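Local coordinates for protein FAD-binding oxidoreductase (Gulosibacter chungangensis, PDB 7PBG) that oxidises 4-ethylphenol and related 4-alkylphenols with a covalently bound FAD, a dehydrogenation that yields vinylphenols such as 4-vinylphenol, at residues A246-E252 against I315-Y321; D311-I315 against R363-L367. All coordinates share one frame; numbering follows the deposited sequence.

Interaction 1. Residues A246-E252 against I315-Y321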
ATOM      1  N   ALA A 246     -18.147  24.495   0.893  1.00 17.99           N
ATOM      2  CA  ALA A 246     -18.483  24.415   2.323  1.00 19.18           C
ATOM      3  C   ALA A 246     -19.962  24.107   2.381  1.00 19.34           C
ATOM      4  O   ALA A 246     -20.756  24.717   1.605  1.00 20.21           O
ATOM      5  CB  ALA A 246     -18.154  25.692   3.048  1.00 19.48           C
ATOM      6  N   ILE A 247     -20.344  23.191   3.230  1.00 19.07           N
ATOM      7  CA  ILE A 247     -21.773  22.840   3.426  1.00 18.79           C
ATOM      8  C   ILE A 247     -22.078  22.962   4.907  1.00 16.72           C
ATOM      9  O   ILE A 247     -21.402  22.309   5.690  1.00 17.71           O
ATOM     10  CB  ILE A 247     -22.133  21.442   2.894  1.00 19.62           C
ATOM     11  CG1 ILE A 247     -21.339  21.083   1.626  1.00 19.26           C
ATOM     12  CG2 ILE A 247     -23.623  21.415   2.665  1.00 18.29           C
ATOM     13  CD1 ILE A 247     -21.689  19.766   1.055  1.00 20.79           C
ATOM     14  N   TYR A 248     -22.994  23.846   5.237  1.00 17.13           N
ATOM     15  CA  TYR A 248     -23.297  24.179   6.645  1.00 16.76           C
ATOM     16  C   TYR A 248     -24.584  23.486   7.057  1.00 18.35           C
ATOM     17  O   TYR A 248     -25.615  23.635   6.372  1.00 18.79           O
ATOM     18  CB  TYR A 248     -23.434  25.681   6.812  1.00 17.88           C
ATOM     19  CG  TYR A 248     -22.261  26.426   6.239  1.00 18.08           C
ATOM     20  CD1 TYR A 248     -21.028  26.400   6.859  1.00 17.94           C
ATOM     21  CD2 TYR A 248     -22.396  27.171   5.093  1.00 20.09           C
ATOM     22  CE1 TYR A 248     -19.946  27.094   6.354  1.00 18.41           C
ATOM     23  CE2 TYR A 248     -21.331  27.882   4.573  1.00 20.58           C
ATOM     24  CZ  TYR A 248     -20.108  27.853   5.217  1.00 20.25           C
ATOM     25  OH  TYR A 248     -19.081  28.569   4.693  1.00 22.61           O
ATOM     26  N   PHE A 249     -24.561  22.845   8.215  1.00 17.54           N
ATOM     27  CA  PHE A 249     -25.753  22.140   8.741  1.00 18.31           C
ATOM     28  C   PHE A 249     -26.128  22.812  10.056  1.00 19.55           C
ATOM     29  O   PHE A 249     -25.249  23.076  10.906  1.00 18.38           O
ATOM     30  CB  PHE A 249     -25.428  20.658   8.863  1.00 17.61           C
ATOM     31  CG  PHE A 249     -25.075  20.055   7.533  1.00 17.66           C
ATOM     32  CD1 PHE A 249     -26.059  19.609   6.685  1.00 19.36           C
ATOM     33  CD2 PHE A 249     -23.760  20.071   7.080  1.00 18.58           C
ATOM     34  CE1 PHE A 249     -25.743  19.116   5.441  1.00 18.12           C
ATOM     35  CE2 PHE A 249     -23.428  19.531   5.849  1.00 17.64           C
ATOM     36  CZ  PHE A 249     -24.421  19.074   5.019  1.00 19.33           C
ATOM     37  N   GLU A 250     -27.420  23.084  10.212  1.00 19.71           N
ATOM     38  CA  GLU A 250     -27.933  23.967  11.280  1.00 21.78           C
ATOM     39  C   GLU A 250     -28.030  23.209  12.616  1.00 21.69           C
ATOM     40  O   GLU A 250     -28.335  23.860  13.625  1.00 22.37           O
ATOM     41  CB  GLU A 250     -29.266  24.567  10.814  1.00 23.85           C
ATOM     42  CG  GLU A 250     -30.413  23.603  10.869  1.00 25.91           C
ATOM     43  CD  GLU A 250     -31.775  24.211  10.553  1.00 27.15           C
ATOM     44  OE1 GLU A 250     -31.806  25.364  10.142  1.00 25.38           O
ATOM     45  OE2 GLU A 250     -32.775  23.477  10.667  1.00 32.42           O
ATOM     46  N   ASN A 251     -28.003  21.871  12.605  1.00 19.68           N
ATOM     47  CA  ASN A 251     -28.330  21.107  13.827  1.00 21.80           C
ATOM     48  C   ASN A 251     -27.148  20.227  14.227  1.00 20.06           C
ATOM     49  O   ASN A 251     -26.608  19.524  13.353  1.00 21.33           O
ATOM     50  CB  ASN A 251     -29.607  20.292  13.599  1.00 24.70           C
ATOM     51  CG  ASN A 251     -30.313  19.928  14.882  1.00 28.84           C
ATOM     52  OD1 ASN A 251     -29.722  19.440  15.859  1.00 26.66           O
ATOM     53  ND2 ASN A 251     -31.612  20.202  14.899  1.00 36.24           N
ATOM     54  N   GLU A 252     -26.843  20.149  15.513  1.00 20.19           N
ATOM     55  CA  GLU A 252     -25.859  19.160  15.996  1.00 23.52           C
ATOM     56  C   GLU A 252     -26.307  17.761  15.597  1.00 22.82           C
ATOM     57  O   GLU A 252     -25.449  16.869  15.472  1.00 21.37           O
ATOM     58  CB  GLU A 252     -25.709  19.167  17.509  1.00 26.76           C
ATOM     59  CG  GLU A 252     -24.782  20.234  17.977  1.00 34.12           C
ATOM     60  CD  GLU A 252     -24.332  20.066  19.411  1.00 37.66           C
ATOM     61  OE1 GLU A 252     -24.388  18.934  19.916  1.00 32.31           O
ATOM     62  OE2 GLU A 252     -23.902  21.086  19.996  1.00 45.90           O
ATOM     63  N   ILE A 315     -21.854  29.970   9.992  1.00 20.39           N
ATOM     64  CA  ILE A 315     -21.512  28.597   9.535  1.00 19.89           C
ATOM     65  C   ILE A 315     -22.613  27.611   9.997  1.00 18.61           C
ATOM     66  O   ILE A 315     -23.806  27.922   9.823  1.00 19.79           O
ATOM     67  CB  ILE A 315     -20.052  28.279   9.922  1.00 18.49           C
ATOM     68  CG1 ILE A 315     -19.777  28.367  11.422  1.00 19.24           C
ATOM     69  CG2 ILE A 315     -19.114  29.247   9.200  1.00 20.78           C
ATOM     70  CD1 ILE A 315     -18.349  28.030  11.770  1.00 19.21           C
ATOM     71  N   GLY A 316     -22.251  26.451  10.503  1.00 19.10           N
ATOM     72  CA  GLY A 316     -23.237  25.459  10.993  1.00 18.98           C
ATOM     73  C   GLY A 316     -22.690  24.801  12.226  1.00 18.04           C
ATOM     74  O   GLY A 316     -21.495  24.936  12.478  1.00 19.00           O
ATOM     75  N   HIS A 317     -23.505  24.020  12.928  1.00 17.78           N
ATOM     76  CA  HIS A 317     -22.984  23.154  14.004  1.00 17.50           C
ATOM     77  C   HIS A 317     -22.029  22.098  13.426  1.00 19.40           C
ATOM     78  O   HIS A 317     -21.146  21.633  14.177  1.00 18.84           O
ATOM     79  CB  HIS A 317     -24.160  22.512  14.729  1.00 18.75           C
ATOM     80  CG  HIS A 317     -24.773  23.437  15.718  1.00 18.51           C
ATOM     81  ND1 HIS A 317     -24.155  23.749  16.914  1.00 20.30           N
ATOM     82  CD2 HIS A 317     -25.897  24.185  15.678  1.00 19.38           C
ATOM     83  CE1 HIS A 317     -24.890  24.629  17.565  1.00 21.86           C
ATOM     84  NE2 HIS A 317     -25.967  24.915  16.838  1.00 21.14           N
ATOM     85  N   TRP A 318     -22.259  21.671  12.174  1.00 17.96           N
ATOM     86  CA  TRP A 318     -21.393  20.791  11.363  1.00 16.91           C
ATOM     87  C   TRP A 318     -21.128  21.532  10.062  1.00 18.18           C
ATOM     88  O   TRP A 318     -22.075  22.157   9.522  1.00 19.28           O
ATOM     89  CB  TRP A 318     -22.023  19.414  11.112  1.00 16.19           C
ATOM     90  CG  TRP A 318     -22.157  18.640  12.380  1.00 17.50           C
ATOM     91  CD1 TRP A 318     -23.291  18.420  13.098  1.00 18.63           C
ATOM     92  CD2 TRP A 318     -21.082  18.021  13.115  1.00 17.46           C
ATOM     93  NE1 TRP A 318     -22.986  17.712  14.232  1.00 18.55           N
ATOM     94  CE2 TRP A 318     -21.654  17.439  14.264  1.00 17.22           C
ATOM     95  CE3 TRP A 318     -19.712  17.880  12.883  1.00 18.72           C
ATOM     96  CZ2 TRP A 318     -20.887  16.723  15.193  1.00 16.25           C
ATOM     97  CZ3 TRP A 318     -18.945  17.191  13.798  1.00 18.13           C
ATOM     98  CH2 TRP A 318     -19.540  16.617  14.927  1.00 17.80           C
ATOM     99  N   ILE A 319     -19.889  21.465   9.612  1.00 17.84           N
ATOM    100  CA  ILE A 319     -19.494  21.994   8.302  1.00 18.26           C
ATOM    101  C   ILE A 319     -18.787  20.863   7.559  1.00 18.11           C
ATOM    102  O   ILE A 319     -17.842  20.242   8.103  1.00 18.14           O
ATOM    103  CB  ILE A 319     -18.581  23.225   8.469  1.00 18.16           C
ATOM    104  CG1 ILE A 319     -19.099  24.235   9.493  1.00 18.50           C
ATOM    105  CG2 ILE A 319     -18.318  23.837   7.117  1.00 17.67           C
ATOM    106  CD1 ILE A 319     -18.598  24.039  10.889  1.00 18.43           C
ATOM    107  N   VAL A 320     -19.215  20.636   6.336  1.00 17.73           N
ATOM    108  CA  VAL A 320     -18.513  19.773   5.353  1.00 18.86           C
ATOM    109  C   VAL A 320     -17.671  20.679   4.469  1.00 18.51           C
ATOM    110  O   VAL A 320     -18.210  21.617   3.936  1.00 19.15           O
ATOM    111  CB  VAL A 320     -19.474  18.912   4.535  1.00 18.48           C
ATOM    112  CG1 VAL A 320     -18.768  18.158   3.422  1.00 21.56           C
ATOM    113  CG2 VAL A 320     -20.251  17.978   5.464  1.00 19.92           C
ATOM    114  N   TYR A 321     -16.391  20.358   4.351  1.00 17.11           N
ATOM    115  CA  TYR A 321     -15.515  20.967   3.343  1.00 17.20           C
ATOM    116  C   TYR A 321     -15.037  19.889   2.376  1.00 16.60           C
ATOM    117  O   TYR A 321     -14.577  18.829   2.818  1.00 17.86           O
ATOM    118  CB  TYR A 321     -14.309  21.621   4.008  1.00 17.34           C
ATOM    119  CG  TYR A 321     -14.653  22.805   4.867  1.00 16.86           C
ATOM    120  CD1 TYR A 321     -14.935  24.043   4.297  1.00 16.89           C
ATOM    121  CD2 TYR A 321     -14.682  22.704   6.246  1.00 17.93           C
ATOM    122  CE1 TYR A 321     -15.226  25.140   5.084  1.00 18.11           C
ATOM    123  CE2 TYR A 321     -15.036  23.775   7.033  1.00 18.78           C
ATOM    124  CZ  TYR A 321     -15.268  25.007   6.459  1.00 17.94           C
ATOM    125  OH  TYR A 321     -15.574  26.045   7.283  1.00 19.02           O
TER
HETATM  126  O   HOH W   1     -16.716  28.384   5.993  1.00 20.07           O
HETATM  127  O   HOH W   2     -22.361  22.125  18.318  1.00 30.69           O

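Interaction 2. Residues D311-I315 against R363-L367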
ATOM      1  N   ASP A 311     -24.014  31.400  14.656  1.00 18.87           N
ATOM      2  CA  ASP A 311     -24.814  32.536  14.131  1.00 20.75           C
ATOM      3  C   ASP A 311     -23.881  33.659  13.709  1.00 21.36           C
ATOM      4  O   ASP A 311     -24.085  34.253  12.671  1.00 21.57           O
ATOM      5  CB  ASP A 311     -25.785  33.075  15.180  1.00 20.45           C
ATOM      6  CG  ASP A 311     -26.856  32.071  15.575  1.00 24.64           C
ATOM      7  OD1 ASP A 311     -27.067  31.103  14.790  1.00 21.98           O
ATOM      8  OD2 ASP A 311     -27.508  32.288  16.628  1.00 24.45           O
ATOM      9  N   GLU A 312     -22.854  33.896  14.469  1.00 20.10           N
ATOM     10  CA  GLU A 312     -21.988  35.085  14.248  1.00 20.24           C
ATOM     11  C   GLU A 312     -20.949  34.770  13.177  1.00 20.00           C
ATOM     12  O   GLU A 312     -20.621  35.638  12.424  1.00 19.99           O
ATOM     13  CB  GLU A 312     -21.414  35.546  15.589  1.00 20.80           C
ATOM     14  CG  GLU A 312     -22.499  36.065  16.511  1.00 22.06           C
ATOM     15  CD  GLU A 312     -22.002  36.476  17.882  1.00 21.58           C
ATOM     16  OE1 GLU A 312     -22.821  36.465  18.808  1.00 21.30           O
ATOM     17  OE2 GLU A 312     -20.763  36.712  18.017  1.00 21.73           O
ATOM     18  N   LEU A 313     -20.381  33.570  13.159  1.00 19.62           N
ATOM     19  CA  LEU A 313     -19.466  33.136  12.067  1.00 18.65           C
ATOM     20  C   LEU A 313     -20.265  32.865  10.802  1.00 19.54           C
ATOM     21  O   LEU A 313     -19.672  32.890   9.720  1.00 21.65           O
ATOM     22  CB  LEU A 313     -18.707  31.901  12.505  1.00 20.02           C
ATOM     23  CG  LEU A 313     -17.809  32.070  13.719  1.00 20.05           C
ATOM     24  CD1 LEU A 313     -17.181  30.759  14.101  1.00 22.26           C
ATOM     25  CD2 LEU A 313     -16.705  33.083  13.383  1.00 20.84           C
ATOM     26  N   GLY A 314     -21.573  32.627  10.927  1.00 20.42           N
ATOM     27  CA  GLY A 314     -22.402  32.338   9.748  1.00 21.21           C
ATOM     28  C   GLY A 314     -22.046  30.983   9.152  1.00 22.06           C
ATOM     29  O   GLY A 314     -22.031  30.873   7.926  1.00 23.75           O
ATOM     30  N   ILE A 315     -21.854  29.970   9.992  1.00 20.39           N
ATOM     31  CA  ILE A 315     -21.512  28.597   9.535  1.00 19.89           C
ATOM     32  C   ILE A 315     -22.613  27.611   9.997  1.00 18.61           C
ATOM     33  O   ILE A 315     -23.806  27.922   9.823  1.00 19.79           O
ATOM     34  CB  ILE A 315     -20.052  28.279   9.922  1.00 18.49           C
ATOM     35  CG1 ILE A 315     -19.777  28.367  11.422  1.00 19.24           C
ATOM     36  CG2 ILE A 315     -19.114  29.247   9.200  1.00 20.78           C
ATOM     37  CD1 ILE A 315     -18.349  28.030  11.770  1.00 19.21           C
ATOM     38  N   ARG A 363     -15.295  35.726   8.242  1.00 18.11           N
ATOM     39  CA  ARG A 363     -14.557  34.599   8.839  1.00 19.66           C
ATOM     40  C   ARG A 363     -14.993  33.283   8.188  1.00 19.61           C
ATOM     41  O   ARG A 363     -14.121  32.378   8.038  1.00 18.59           O
ATOM     42  CB  ARG A 363     -14.682  34.571  10.357  1.00 18.62           C
ATOM     43  CG  ARG A 363     -13.910  35.703  11.013  1.00 19.04           C
ATOM     44  CD  ARG A 363     -14.291  35.865  12.463  1.00 18.76           C
ATOM     45  NE  ARG A 363     -15.671  36.337  12.689  1.00 18.00           N
ATOM     46  CZ  ARG A 363     -16.201  36.539  13.894  1.00 17.74           C
ATOM     47  NH1 ARG A 363     -15.499  36.267  14.987  1.00 18.64           N
ATOM     48  NH2 ARG A 363     -17.437  36.960  13.998  1.00 20.74           N
ATOM     49  N   ALA A 364     -16.248  33.146   7.764  1.00 19.22           N
ATOM     50  CA  ALA A 364     -16.664  31.923   7.029  1.00 19.68           C
ATOM     51  C   ALA A 364     -15.787  31.810   5.770  1.00 19.32           C
ATOM     52  O   ALA A 364     -15.348  30.699   5.377  1.00 18.90           O
ATOM     53  CB  ALA A 364     -18.132  31.961   6.644  1.00 19.17           C
ATOM     54  N   SER A 365     -15.564  32.936   5.091  1.00 18.51           N
ATOM     55  CA  SER A 365     -14.786  32.920   3.834  1.00 20.28           C
ATOM     56  C   SER A 365     -13.320  32.563   4.108  1.00 19.44           C
ATOM     57  O   SER A 365     -12.693  31.892   3.296  1.00 20.03           O
ATOM     58  CB  SER A 365     -14.935  34.176   3.048  1.00 20.40           C
ATOM     59  OG  SER A 365     -14.088  35.197   3.545  1.00 19.82           O
ATOM     60  N   GLU A 366     -12.812  32.925   5.276  1.00 19.33           N
ATOM     61  CA  GLU A 366     -11.427  32.634   5.670  1.00 21.44           C
ATOM     62  C   GLU A 366     -11.318  31.141   5.915  1.00 18.50           C
ATOM     63  O   GLU A 366     -10.301  30.506   5.506  1.00 19.39           O
ATOM     64  CB  GLU A 366     -11.115  33.462   6.909  1.00 22.03           C
ATOM     65  CG  GLU A 366      -9.680  33.388   7.384  1.00 28.76           C
ATOM     66  CD  GLU A 366      -9.465  34.017   8.751  1.00 30.37           C
ATOM     67  OE1 GLU A 366     -10.315  34.932   9.106  1.00 32.65           O
ATOM     68  OE2 GLU A 366      -8.496  33.563   9.502  1.00 27.18           O
ATOM     69  N   LEU A 367     -12.332  30.594   6.568  1.00 17.94           N
ATOM     70  CA  LEU A 367     -12.329  29.139   6.875  1.00 18.25           C
ATOM     71  C   LEU A 367     -12.386  28.329   5.599  1.00 19.37           C
ATOM     72  O   LEU A 367     -11.566  27.403   5.408  1.00 20.27           O
ATOM     73  CB  LEU A 367     -13.502  28.837   7.782  1.00 18.68           C
ATOM     74  CG  LEU A 367     -13.336  29.308   9.221  1.00 20.30           C
ATOM     75  CD1 LEU A 367     -14.681  29.272   9.930  1.00 21.08           C
ATOM     76  CD2 LEU A 367     -12.298  28.469   9.962  1.00 21.16           C
TER
HETATM   77  O   HOH W   3     -18.602  37.679  16.591  1.00 20.46           O
HETATM   78  O   HOH W   4     -18.330  34.872   8.795  1.00 23.39           O

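Interaction 1. Residues A246-E252 against I315-Y321
Ile247 and Val320 form a hydrogen-bonded pair of two antiparallel strands: Ile247 N donates to Val320 O at 2.7 Å and Val320 N donates back to Ile247 O. Phe249 N continues the ladder to Trp318 O. Beyond it His317 also faces Phe249, its N making a weak bond to Phe249 O. From the strand, Trp318 NE1 reaches Glu252 O, beyond the end of strand 241-249, at 2.9 Å; the oxygen lies close to the indole plane, but the donor stands 35° out of the carbonyl plane. CG of Trp318 is anti to the carbonyl carbon (chi1 -66°), which brings the NE1-CD1 edge of the indole to the carbonyls of Asn251 and Glu252. A phenylalanine here would probably leave Glu252 O without this donor and the turn less firmly held. A water joins Glu252 OE2 to His317 ND1, while Lys417 and Gln307 take Glu252 OE1 and His317 NE2. Apolar contacts cover both faces. On one, Phe249 CE2 meets Val320 CG2 at 3.6 Å, with Ile258 of helix 255-266 packed on both. On the other, Tyr248 CE1 touches CG2 of both Ile315 and Ile319, and Ala246 CB rests 3.6 Å from Tyr321 CE1. A second water bridges the hydroxyls of Tyr248 and Tyr321, and Tyr321 OH also bonds Asp284. With two residues opposite Phe249, the strand entry is a classic beta bulge in a large antiparallel sheet.

Interaction 2. Residues D311-I315 against R363-L367
Leu313 lays its CD2 methyl over the centre of the Arg363 guanidinium, 3.5 Å from Arg363 CZ, the two side chains crossing at about a right angle. The same methyl also meets CB and CD of Arg363, because the arginine chain runs out from its helix and bends at chi3 (-67°), wrapping round the leucine and bringing the flat group across it. This is the tightly packed part of the contact. It continues inward through Ala364, whose CB touches both Leu313 O (3.6 Å) and Ile315 CG2 (3.9 Å). Deeper still, Ile315 CD1 meets Leu367 CD1 more loosely, at 4.3 Å; the extended chi2 of Ile315 (179°) carries CD1 over to this leucine.

The outer, solvent side is limited to the exposed Glu312 and the tip of Arg363, and is held through water. Glu312 OE2 and Arg363 NH2, opposite charges 5.2 Å apart, do not meet directly; one water donates to the carboxylate and accepts from NH2, lying in the guanidinium plane. Arg363 NH1 has a long, weak ion pair with Glu293. Separately, a second water bridges the helix ends: it donates to Leu313 O at 2.6 Å and accepts from Ala364 N, an amide in the first turn of its helix.

Gly314, with positive phi, leaves the helical conformation and leads the chain on toward strand 318-326. The end of helix 303-313 packs against the start of helix 363-375. Trp294 touches Glu312, Leu313 and Arg363, helix 281-288 lies against Ile315 and Leu367, and Tyr248 of strand 241-249 packs on Ala364.

Ile315 belongs to both contacts, at the passage from helix 303-313 to strand 318-326. The centres of interaction 1 and interaction 2 are about 11 Å apart, and the two also touch directly, Tyr321 OH lying 3.5 Å from Leu367 CB and Tyr248 OH 4.0 Å from Ala364 CB. Helix 363-375 therefore covers the sheet face that carries Tyr248 and Tyr321. Both contacts stand back from the cofactor: the side chains of Tyr321 and Leu367 are each about 12 Å from FAD, and about 8 and 9 Å, respectively, from that of FAD-binding Glu152.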